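Local coordinates for cellulosomal scaffoldin adaptor protein B (Acetivibrio cellulolyticus, PDB 3BWZ) that forms a type II cohesin module of a cellulosomal scaffoldin, a domain that probably holds a dockerin partner during cellulosome assembly, at residues T32-C37 and G111-V116. Sequence-based numbering, arbitrary orientation.
Sequences TNFSGC and GTVAVV
The F34 ring carries the backbone of its own strand on one face, where G36 N stands 3.5 Å above the plane over the ring centre, while V113 meets its far end obliquely. This is packing between the two layers of the cohesin beta-sandwich: strand 34-42 pairs with 88-94 and 143-147, strand 111-120 with 21-29 and 48-51, and the two segments share only side-chain contacts. F34 CG lies anti to the backbone N (chi1 178°), a torsion that brings the CE1–CZ side of the ring up to V113 CG1. F34 CZ lies 3.7 Å and F34 CE1 3.8 Å from V113 CG1, so one methyl group straddles the CE1–CZ bond instead of meeting a single carbon. The F34 and V113 side chains run roughly perpendicular to each other. Both CB atoms point toward the opposing segment, and all three contacting residues are buried, as expected of a hydrophobic interior; I28 against F34 and I26 against V113 continue it along strand 21-29. The 96 Å² buried in total indicates a small contact, with V113 as its hub. Its two methyls divide the work: CG1, beside the backbone N (chi1 -61°), serves the ring, whereas CG2 lies 4.2 Å from C37 SG.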
loop_
_atom_site.group_PDB
_atom_site.type_symbol
_atom_site.label_atom_id
_atom_site.label_comp_id
_atom_site.label_asym_id
_atom_site.label_seq_id
_atom_site.Cartn_x
_atom_site.Cartn_y
_atom_site.Cartn_z
ATOM N N THR A 32 2.988 -6.008 -15.765
ATOM C CA THR A 32 3.893 -5.801 -16.885
ATOM C C THR A 32 4.362 -4.348 -16.973
ATOM O O THR A 32 3.551 -3.426 -16.986
ATOM C CB THR A 32 3.213 -6.203 -18.188
ATOM O OG1 THR A 32 2.827 -7.577 -18.094
ATOM C CG2 THR A 32 4.155 -5.996 -19.373
ATOM N N ASN A 33 5.678 -4.152 -16.997
ATOM C CA ASN A 33 6.274 -2.833 -17.190
ATOM C C ASN A 33 5.827 -1.801 -16.161
ATOM O O ASN A 33 5.792 -0.618 -16.436
ATOM C CB ASN A 33 6.041 -2.333 -18.631
ATOM C CG ASN A 33 6.655 -3.234 -19.678
ATOM O OD1 ASN A 33 6.211 -3.252 -20.856
ATOM N ND2 ASN A 33 7.670 -3.948 -19.300
ATOM N N PHE A 34 5.573 -2.268 -14.944
ATOM C CA PHE A 34 5.160 -1.416 -13.849
ATOM C C PHE A 34 6.150 -0.287 -13.581
ATOM O O PHE A 34 7.339 -0.535 -13.481
ATOM C CB PHE A 34 5.044 -2.279 -12.592
ATOM C CG PHE A 34 4.673 -1.504 -11.345
ATOM C CD1 PHE A 34 5.614 -1.205 -10.377
ATOM C CD2 PHE A 34 3.380 -1.087 -11.140
ATOM C CE1 PHE A 34 5.249 -0.535 -9.238
ATOM C CE2 PHE A 34 3.021 -0.438 -10.011
ATOM C CZ PHE A 34 3.964 -0.143 -9.058
ATOM N N SER A 35 5.646 0.931 -13.368
ATOM C CA SER A 35 6.479 2.069 -13.029
ATOM C C SER A 35 6.010 2.911 -11.845
ATOM O O SER A 35 6.693 3.855 -11.494
ATOM C CB SER A 35 6.607 3.010 -14.207
ATOM O OG SER A 35 5.427 3.802 -14.347
ATOM N N GLY A 36 4.878 2.581 -11.238
ATOM C CA GLY A 36 4.361 3.412 -10.179
ATOM C C GLY A 36 2.898 3.180 -9.931
ATOM O O GLY A 36 2.239 2.453 -10.656
ATOM N N CYS A 37 2.388 3.828 -8.894
ATOM C CA CYS A 37 1.011 3.620 -8.498
ATOM C C CYS A 37 0.473 4.780 -7.684
ATOM O O CYS A 37 1.241 5.541 -7.100
ATOM C CB CYS A 37 0.843 2.316 -7.719
ATOM S SG CYS A 37 1.811 2.201 -6.200
ATOM N N GLY A 111 7.056 -7.290 -6.619
ATOM C CA GLY A 111 7.746 -6.846 -5.416
ATOM C C GLY A 111 6.843 -6.065 -4.507
ATOM O O GLY A 111 5.642 -5.974 -4.735
ATOM N N THR A 112 7.432 -5.524 -3.448
ATOM C CA THR A 112 6.685 -4.757 -2.459
ATOM C C THR A 112 6.845 -3.287 -2.791
ATOM O O THR A 112 7.965 -2.768 -2.769
ATOM C CB THR A 112 7.206 -5.066 -1.031
ATOM O OG1 THR A 112 7.073 -6.474 -0.784
ATOM C CG2 THR A 112 6.491 -4.253 0.032
ATOM N N VAL A 113 5.750 -2.625 -3.119
ATOM C CA VAL A 113 5.825 -1.242 -3.520
ATOM C C VAL A 113 5.985 -0.298 -2.343
ATOM O O VAL A 113 6.532 0.781 -2.517
ATOM C CB VAL A 113 4.634 -0.830 -4.411
ATOM C CG1 VAL A 113 4.598 -1.633 -5.682
ATOM C CG2 VAL A 113 3.336 -0.894 -3.732
ATOM N N ALA A 114 5.459 -0.676 -1.184
ATOM C CA ALA A 114 5.424 0.185 -0.018
ATOM C C ALA A 114 5.019 -0.671 1.157
ATOM O O ALA A 114 4.410 -1.735 0.988
ATOM C CB ALA A 114 4.395 1.325 -0.237
ATOM N N VAL A 115 5.319 -0.165 2.352
ATOM C CA VAL A 115 4.959 -0.811 3.590
ATOM C C VAL A 115 4.277 0.212 4.493
ATOM O O VAL A 115 4.743 1.346 4.632
ATOM C CB VAL A 115 6.236 -1.344 4.258
ATOM C CG1 VAL A 115 5.998 -1.873 5.618
ATOM C CG2 VAL A 115 6.869 -2.408 3.397
ATOM N N VAL A 116 3.165 -0.204 5.096
ATOM C CA VAL A 116 2.504 0.604 6.119
ATOM C C VAL A 116 2.463 -0.225 7.383
ATOM O O VAL A 116 1.866 -1.295 7.416
ATOM C CB VAL A 116 1.074 1.062 5.718
ATOM C CG1 VAL A 116 0.484 1.920 6.854
ATOM C CG2 VAL A 116 1.116 1.822 4.417
#